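PDB 7LHV: sulfate transporter 4.1, chloroplastic from Arabidopsis thaliana, which couples sulfate transport across the membrane to protons, as an H(+)/sulfate cotransporter that may help regulate sulfate assimilation. Local coordinates for residues Arg145-Gly150 with Val349-Ala354; Leu188-Gly193 with Ala375-Ser380; Gly342-Glu347 with Ser367-Leu372. All coordinates share one frame; numbering follows the deposited sequence.

Interaction 1: residues Arg145-Gly150 with Val349-Ala354; sequences RQLAIG and VGIAKA
Leu147 and Ala352 bring the loop and the helix together, with 6.1 Å between their CA atoms, where the loop running into strand 149-150 passes helix 330-358 of the SLC26/SulP membrane domain. Across to the helix, Leu147 is the side chain by which the loop makes its contact. Its CG lies anti to the backbone N (chi1 -171°), which carries the forked end across to the helix. The CD1 branch makes the touch, meeting CG2 of Ile351 at 3.6 Å, with the CB of the same isoleucine a little farther off. The two side chains cross at about a right angle, and the leucine meets the isoleucine through one methyl. The same CD1 also approaches the backbone N of Ala352. Around them, Leu147 further packs on Tyr138 and on Ser394 of helix 391-399, and Ile351 on Phe391 of that helix. No hydrogen bond joins the two segments; two backbone atoms of the loop are bonded to helix 391-399, Gln146 O to Asn397 and Ala148 N to Ser394. The chemistry implies a division of labour: apolar contact sets the loop against helix 330-358, while directional bonds tie it to helix 391-399.

Interaction 2: residues Leu188-Gly193 with Ala375-Ser380; sequences LECIMG and ANILGS
Asn376 meets Glu189 first along 375-380, in the one hydrogen bond that links this segment to 188-193. Its ND2 donates to Glu189 OE2 over 3.1 Å with an N-H...O angle of 143°, so the bond is somewhat bent. The acceptor lies in the amide plane of Asn376, yet the donor comes from above the carboxylate, 48° out of its plane. Glu189 reaches across with its chain extended beyond CG. The amide is held at both ends, because OD1 of Asn376 accepts from the backbone N of Ala387. A leucine in place of Glu189 has no acceptor to offer, and the buried amide of Asn376, keeping its OD1 bond, would probably lose its polar link to helix 173-194. One residue on, Ile377 sends its CD1 to Cys190 SG at 4.1 Å, an apolar touch beside the polar one. Farther along, Ser380 OG turns back within its own helix and donates to Asn376 O at 2.6 Å, from the opposite face of the carbonyl plane to Ser380 N. An interhelical carboxylate-amide hydrogen bond of this kind, with both side chains buried, joins two predicted transmembrane helices, 173-194 and 365-381, of the SLC26/SulP membrane domain.

Interaction 3: residues Gly342-Glu347 with Ser367-Leu372; sequences GVAILE and SELFGL
Leu369 sets its forked end against Ile345, and this pair makes the closest touch of the contact. Both prongs take part: CD1 and CD2 of Leu369 each lie 3.8 Å from CG1 of Ile345, so the fork straddles a single methylene. The side chains cross at about a right angle, and Leu369 is put in place by a CG that stands anti to its carbonyl carbon (chi1 -86°). Beside this bump the surface dips at Ala344, which has only a methyl group. Leu372 and Leu369, about one turn apart on the other helix, border the dip: CD1 of Leu372 comes to 4.2 Å from Ala344 CB, and CD2 of Leu369 stands more loosely at 4.5 Å from the same CB. The relief of a small residue beside a branched one is thus matched by the two leucines, and no hydrogen bond crosses between the segments. The axes of the two short segments stay 10.7 Å apart. Glu189 and Met192 of helix 173-194 border the same patch, packing on Ala344 and Ile345 respectively. Within 342-347 the helix widens into a pi-type turn at 344-347, which includes both residues the leucines meet, while Leu346 touches a bound sphingosine 1-phosphate. The segments run at 139° to each other, and a short loop joins their parent helices 330-358 and 365-381: this is a helical hairpin, bound by apolar side chains within the membrane domain of an SLC26/SulP transporter.

Overall arrangement
Along the chain the segments come in the order 145-150, 188-193, 342-347, 349-354, 367-372, 375-380, so interaction 3 is nested inside the loop closed by interaction 2, while interaction 1 crosses both. Interaction 3 sits in the middle, its centre about 9 Å from each of the others, whose own centres are about 16 Å apart. It shares helix 330-358 with interaction 1, and helix 365-381 with interaction 2. The hairpin of these helices thus joins helix 173-194 to the loop before strand 149-150, which pairs antiparallel with strand 388-389. In SLC26 relatives, such paired strands and the helices after them frame the anion site, consistent with these contacts lying in the core domain that carries it.

Interaction 1: residues Arg145-Gly150 with Val349-Ala354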
loop_
_atom_site.group_PDB
_atom_site.type_symbol
_atom_site.label_atom_id
_atom_site.label_comp_id
_atom_site.label_asym_id
_atom_site.label_seq_id
_atom_site.Cartn_x
_atom_site.Cartn_y
_atom_site.Cartn_z
ATOM N N ARG A 145 -19.732 19.321 -17.275
ATOM C CA ARG A 145 -20.487 19.946 -18.350
ATOM C C ARG A 145 -19.759 19.931 -19.687
ATOM O O ARG A 145 -20.368 20.272 -20.705
ATOM C CB ARG A 145 -20.838 21.392 -17.977
ATOM C CG ARG A 145 -21.663 21.511 -16.711
ATOM C CD ARG A 145 -21.857 22.960 -16.310
ATOM N NE ARG A 145 -22.446 23.079 -14.983
ATOM C CZ ARG A 145 -22.583 24.223 -14.326
ATOM N NH1 ARG A 145 -22.185 25.371 -14.847
ATOM N NH2 ARG A 145 -23.132 24.213 -13.114
ATOM N N GLN A 146 -18.484 19.550 -19.714
ATOM C CA GLN A 146 -17.736 19.448 -20.956
ATOM C C GLN A 146 -17.204 18.052 -21.242
ATOM O O GLN A 146 -16.685 17.827 -22.339
ATOM C CB GLN A 146 -16.552 20.430 -20.970
ATOM C CG GLN A 146 -16.914 21.900 -21.137
ATOM C CD GLN A 146 -17.618 22.481 -19.936
ATOM O OE1 GLN A 146 -18.752 22.946 -20.030
ATOM N NE2 GLN A 146 -16.947 22.460 -18.791
ATOM N N LEU A 147 -17.305 17.121 -20.299
ATOM C CA LEU A 147 -16.769 15.784 -20.512
ATOM C C LEU A 147 -17.583 15.036 -21.558
ATOM O O LEU A 147 -18.815 15.089 -21.566
ATOM C CB LEU A 147 -16.754 15.002 -19.202
ATOM C CG LEU A 147 -16.017 13.665 -19.239
ATOM C CD1 LEU A 147 -14.527 13.888 -19.206
ATOM C CD2 LEU A 147 -16.443 12.786 -18.086
ATOM N N ALA A 148 -16.884 14.332 -22.442
ATOM C CA ALA A 148 -17.504 13.532 -23.489
ATOM C C ALA A 148 -17.354 12.057 -23.147
ATOM O O ALA A 148 -16.243 11.584 -22.894
ATOM C CB ALA A 148 -16.880 13.832 -24.850
ATOM N N ILE A 149 -18.472 11.334 -23.157
ATOM C CA ILE A 149 -18.541 9.953 -22.695
ATOM C C ILE A 149 -18.689 9.040 -23.901
ATOM O O ILE A 149 -19.517 9.295 -24.784
ATOM C CB ILE A 149 -19.699 9.758 -21.704
ATOM C CG1 ILE A 149 -19.320 10.359 -20.357
ATOM C CG2 ILE A 149 -20.037 8.293 -21.542
ATOM C CD1 ILE A 149 -18.045 9.794 -19.805
ATOM N N GLY A 150 -17.883 7.983 -23.946
ATOM C CA GLY A 150 -17.928 7.038 -25.031
ATOM C C GLY A 150 -16.731 6.113 -25.023
ATOM O O GLY A 150 -15.976 6.051 -24.048
ATOM N N VAL A 349 -12.068 11.240 -14.022
ATOM C CA VAL A 349 -12.331 12.199 -12.956
ATOM C C VAL A 349 -11.335 13.349 -13.018
ATOM O O VAL A 349 -11.684 14.504 -12.751
ATOM C CB VAL A 349 -12.312 11.493 -11.590
ATOM C CG1 VAL A 349 -12.373 12.504 -10.467
ATOM C CG2 VAL A 349 -13.475 10.528 -11.490
ATOM N N GLY A 350 -10.084 13.059 -13.375
ATOM C CA GLY A 350 -9.110 14.126 -13.539
ATOM C C GLY A 350 -9.486 15.091 -14.645
ATOM O O GLY A 350 -9.356 16.309 -14.488
ATOM N N ILE A 351 -9.961 14.563 -15.774
ATOM C CA ILE A 351 -10.414 15.419 -16.868
ATOM C C ILE A 351 -11.593 16.270 -16.421
ATOM O O ILE A 351 -11.658 17.471 -16.709
ATOM C CB ILE A 351 -10.769 14.573 -18.103
ATOM C CG1 ILE A 351 -9.559 13.777 -18.582
ATOM C CG2 ILE A 351 -11.278 15.459 -19.219
ATOM C CD1 ILE A 351 -9.904 12.703 -19.578
ATOM N N ALA A 352 -12.547 15.659 -15.712
ATOM C CA ALA A 352 -13.703 16.413 -15.241
ATOM C C ALA A 352 -13.287 17.532 -14.296
ATOM O O ALA A 352 -13.778 18.660 -14.407
ATOM C CB ALA A 352 -14.697 15.478 -14.557
ATOM N N LYS A 353 -12.375 17.242 -13.364
ATOM C CA LYS A 353 -11.935 18.258 -12.412
ATOM C C LYS A 353 -11.174 19.383 -13.103
ATOM O O LYS A 353 -11.372 20.560 -12.781
ATOM C CB LYS A 353 -11.074 17.623 -11.321
ATOM C CG LYS A 353 -11.875 17.019 -10.182
ATOM C CD LYS A 353 -10.974 16.583 -9.044
ATOM C CE LYS A 353 -10.123 15.389 -9.441
ATOM N NZ LYS A 353 -9.497 14.732 -8.262
ATOM N N ALA A 354 -10.299 19.041 -14.052
ATOM C CA ALA A 354 -9.566 20.075 -14.776
ATOM C C ALA A 354 -10.512 20.966 -15.568
ATOM O O ALA A 354 -10.372 22.196 -15.559
ATOM C CB ALA A 354 -8.532 19.434 -15.700
#

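Interaction 2: residues Leu188-Gly193 with Ala375-Ser380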
loop_
_atom_site.group_PDB
_atom_site.type_symbol
_atom_site.label_atom_id
_atom_site.label_comp_id
_atom_site.label_asym_id
_atom_site.label_seq_id
_atom_site.Cartn_x
_atom_site.Cartn_y
_atom_site.Cartn_z
ATOM N N LEU A 188 -19.161 -1.299 -9.835
ATOM C CA LEU A 188 -17.999 -0.933 -9.030
ATOM C C LEU A 188 -17.856 0.578 -8.917
ATOM O O LEU A 188 -17.524 1.095 -7.846
ATOM C CB LEU A 188 -16.731 -1.547 -9.617
ATOM C CG LEU A 188 -16.479 -3.017 -9.288
ATOM C CD1 LEU A 188 -15.227 -3.513 -9.983
ATOM C CD2 LEU A 188 -16.370 -3.216 -7.791
ATOM N N GLU A 189 -18.097 1.304 -10.011
ATOM C CA GLU A 189 -18.009 2.760 -9.971
ATOM C C GLU A 189 -19.071 3.356 -9.058
ATOM O O GLU A 189 -18.791 4.286 -8.296
ATOM C CB GLU A 189 -18.138 3.331 -11.379
ATOM C CG GLU A 189 -16.981 2.996 -12.293
ATOM C CD GLU A 189 -17.094 3.684 -13.630
ATOM O OE1 GLU A 189 -16.089 3.746 -14.363
ATOM O OE2 GLU A 189 -18.200 4.163 -13.949
ATOM N N CYS A 190 -20.300 2.839 -9.123
ATOM C CA CYS A 190 -21.349 3.335 -8.237
ATOM C C CYS A 190 -21.015 3.055 -6.779
ATOM O O CYS A 190 -21.266 3.894 -5.905
ATOM C CB CYS A 190 -22.692 2.714 -8.612
ATOM S SG CYS A 190 -23.576 3.595 -9.911
ATOM N N ILE A 191 -20.451 1.880 -6.494
ATOM C CA ILE A 191 -20.067 1.551 -5.122
ATOM C C ILE A 191 -18.965 2.485 -4.638
ATOM O O ILE A 191 -19.022 3.017 -3.523
ATOM C CB ILE A 191 -19.646 0.075 -5.024
ATOM C CG1 ILE A 191 -20.879 -0.824 -4.937
ATOM C CG2 ILE A 191 -18.735 -0.150 -3.833
ATOM C CD1 ILE A 191 -20.570 -2.292 -5.089
ATOM N N MET A 192 -17.948 2.711 -5.472
ATOM C CA MET A 192 -16.833 3.563 -5.072
ATOM C C MET A 192 -17.214 5.036 -5.033
ATOM O O MET A 192 -16.499 5.829 -4.411
ATOM C CB MET A 192 -15.648 3.357 -6.015
ATOM C CG MET A 192 -15.058 1.960 -5.963
ATOM S SD MET A 192 -13.833 1.741 -4.662
ATOM C CE MET A 192 -12.487 2.738 -5.290
ATOM N N GLY A 193 -18.297 5.426 -5.696
ATOM C CA GLY A 193 -18.773 6.791 -5.619
ATOM C C GLY A 193 -19.678 7.033 -4.430
ATOM O O GLY A 193 -19.625 8.100 -3.812
ATOM N N ALA A 375 -24.268 5.594 -15.797
ATOM C CA ALA A 375 -24.218 5.550 -17.254
ATOM C C ALA A 375 -23.775 4.182 -17.748
ATOM O O ALA A 375 -24.357 3.637 -18.693
ATOM C CB ALA A 375 -23.284 6.638 -17.779
ATOM N N ASN A 376 -22.755 3.605 -17.113
ATOM C CA ASN A 376 -22.277 2.288 -17.521
ATOM C C ASN A 376 -23.331 1.215 -17.283
ATOM O O ASN A 376 -23.502 0.313 -18.110
ATOM C CB ASN A 376 -20.988 1.949 -16.780
ATOM C CG ASN A 376 -19.761 2.461 -17.491
ATOM O OD1 ASN A 376 -19.602 2.263 -18.692
ATOM N ND2 ASN A 376 -18.884 3.125 -16.753
ATOM N N ILE A 377 -24.045 1.291 -16.158
ATOM C CA ILE A 377 -25.069 0.291 -15.859
ATOM C C ILE A 377 -26.179 0.334 -16.902
ATOM O O ILE A 377 -26.601 -0.702 -17.435
ATOM C CB ILE A 377 -25.622 0.499 -14.438
ATOM C CG1 ILE A 377 -24.606 0.035 -13.396
ATOM C CG2 ILE A 377 -26.937 -0.234 -14.263
ATOM C CD1 ILE A 377 -24.979 0.408 -11.988
ATOM N N LEU A 378 -26.662 1.538 -17.222
ATOM C CA LEU A 378 -27.712 1.645 -18.231
ATOM C C LEU A 378 -27.213 1.240 -19.615
ATOM O O LEU A 378 -27.948 0.593 -20.375
ATOM C CB LEU A 378 -28.290 3.056 -18.256
ATOM C CG LEU A 378 -29.415 3.365 -17.263
ATOM C CD1 LEU A 378 -30.634 2.515 -17.574
ATOM C CD2 LEU A 378 -28.988 3.178 -15.821
ATOM N N GLY A 379 -25.976 1.595 -19.963
ATOM C CA GLY A 379 -25.424 1.145 -21.227
ATOM C C GLY A 379 -25.347 -0.367 -21.317
ATOM O O GLY A 379 -25.641 -0.948 -22.363
ATOM N N SER A 380 -24.958 -1.022 -20.223
ATOM C CA SER A 380 -24.954 -2.479 -20.200
ATOM C C SER A 380 -26.358 -3.024 -20.394
ATOM O O SER A 380 -26.561 -4.000 -21.125
ATOM C CB SER A 380 -24.370 -2.976 -18.884
ATOM O OG SER A 380 -23.210 -2.244 -18.558
#

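Interaction 3: residues Gly342-Glu347 with Ser367-Leu372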
loop_
_atom_site.group_PDB
_atom_site.type_symbol
_atom_site.label_atom_id
_atom_site.label_comp_id
_atom_site.label_asym_id
_atom_site.label_seq_id
_atom_site.Cartn_x
_atom_site.Cartn_y
_atom_site.Cartn_z
ATOM N N GLY A 342 -10.446 1.726 -12.077
ATOM C CA GLY A 342 -9.331 2.550 -11.649
ATOM C C GLY A 342 -9.008 3.629 -12.659
ATOM O O GLY A 342 -8.781 4.786 -12.295
ATOM N N VAL A 343 -9.041 3.277 -13.947
ATOM C CA VAL A 343 -8.825 4.268 -14.996
ATOM C C VAL A 343 -9.819 5.410 -14.846
ATOM O O VAL A 343 -9.442 6.589 -14.846
ATOM C CB VAL A 343 -8.926 3.608 -16.381
ATOM C CG1 VAL A 343 -9.045 4.661 -17.463
ATOM C CG2 VAL A 343 -7.723 2.716 -16.629
ATOM N N ALA A 344 -11.097 5.076 -14.659
ATOM C CA ALA A 344 -12.107 6.114 -14.501
ATOM C C ALA A 344 -11.829 6.980 -13.284
ATOM O O ALA A 344 -12.132 8.177 -13.295
ATOM C CB ALA A 344 -13.494 5.489 -14.399
ATOM N N ILE A 345 -11.262 6.399 -12.226
ATOM C CA ILE A 345 -10.918 7.197 -11.056
ATOM C C ILE A 345 -9.740 8.109 -11.364
ATOM O O ILE A 345 -9.683 9.253 -10.898
ATOM C CB ILE A 345 -10.640 6.286 -9.849
ATOM C CG1 ILE A 345 -11.912 5.546 -9.444
ATOM C CG2 ILE A 345 -10.111 7.088 -8.679
ATOM C CD1 ILE A 345 -11.685 4.472 -8.419
ATOM N N LEU A 346 -8.792 7.630 -12.165
ATOM C CA LEU A 346 -7.542 8.356 -12.347
ATOM C C LEU A 346 -7.581 9.309 -13.533
ATOM O O LEU A 346 -7.019 10.407 -13.458
ATOM C CB LEU A 346 -6.386 7.368 -12.512
ATOM C CG LEU A 346 -6.013 6.578 -11.259
ATOM C CD1 LEU A 346 -4.955 5.543 -11.582
ATOM C CD2 LEU A 346 -5.536 7.505 -10.160
ATOM N N GLU A 347 -8.233 8.920 -14.627
ATOM C CA GLU A 347 -8.227 9.715 -15.850
ATOM C C GLU A 347 -9.509 10.519 -16.035
ATOM O O GLU A 347 -9.458 11.745 -16.156
ATOM C CB GLU A 347 -7.982 8.807 -17.058
ATOM C CG GLU A 347 -6.598 8.194 -17.085
ATOM C CD GLU A 347 -6.388 7.286 -18.277
ATOM O OE1 GLU A 347 -7.364 7.038 -19.016
ATOM O OE2 GLU A 347 -5.247 6.823 -18.477
ATOM N N SER A 367 -19.611 12.311 -6.917
ATOM C CA SER A 367 -20.802 12.360 -7.758
ATOM C C SER A 367 -20.457 12.062 -9.210
ATOM O O SER A 367 -21.265 11.480 -9.941
ATOM C CB SER A 367 -21.482 13.721 -7.637
ATOM O OG SER A 367 -21.887 13.972 -6.303
ATOM N N GLU A 368 -19.258 12.454 -9.647
ATOM C CA GLU A 368 -18.836 12.131 -11.005
ATOM C C GLU A 368 -18.680 10.628 -11.196
ATOM O O GLU A 368 -19.109 10.076 -12.217
ATOM C CB GLU A 368 -17.536 12.857 -11.338
ATOM C CG GLU A 368 -16.916 12.423 -12.648
ATOM C CD GLU A 368 -17.663 12.959 -13.851
ATOM O OE1 GLU A 368 -18.499 13.871 -13.682
ATOM O OE2 GLU A 368 -17.418 12.465 -14.970
ATOM N N LEU A 369 -18.069 9.943 -10.225
ATOM C CA LEU A 369 -17.967 8.489 -10.309
ATOM C C LEU A 369 -19.338 7.834 -10.265
ATOM O O LEU A 369 -19.583 6.845 -10.962
ATOM C CB LEU A 369 -17.085 7.945 -9.189
ATOM C CG LEU A 369 -15.585 7.914 -9.461
ATOM C CD1 LEU A 369 -14.831 7.551 -8.199
ATOM C CD2 LEU A 369 -15.295 6.916 -10.564
ATOM N N PHE A 370 -20.245 8.360 -9.441
ATOM C CA PHE A 370 -21.591 7.802 -9.402
ATOM C C PHE A 370 -22.289 7.968 -10.749
ATOM O O PHE A 370 -22.978 7.055 -11.218
ATOM C CB PHE A 370 -22.401 8.451 -8.281
ATOM C CG PHE A 370 -23.780 7.881 -8.128
ATOM C CD1 PHE A 370 -23.975 6.697 -7.442
ATOM C CD2 PHE A 370 -24.879 8.528 -8.666
ATOM C CE1 PHE A 370 -25.237 6.163 -7.298
ATOM C CE2 PHE A 370 -26.146 7.998 -8.524
ATOM C CZ PHE A 370 -26.324 6.815 -7.838
ATOM N N GLY A 371 -22.118 9.128 -11.386
ATOM C CA GLY A 371 -22.706 9.336 -12.698
ATOM C C GLY A 371 -22.127 8.415 -13.754
ATOM O O GLY A 371 -22.860 7.869 -14.584
ATOM N N LEU A 372 -20.805 8.227 -13.737
ATOM C CA LEU A 372 -20.187 7.278 -14.660
ATOM C C LEU A 372 -20.714 5.868 -14.433
ATOM O O LEU A 372 -20.982 5.138 -15.393
ATOM C CB LEU A 372 -18.667 7.296 -14.514
ATOM C CG LEU A 372 -17.909 8.543 -14.949
ATOM C CD1 LEU A 372 -16.442 8.408 -14.593
ATOM C CD2 LEU A 372 -18.077 8.741 -16.432
#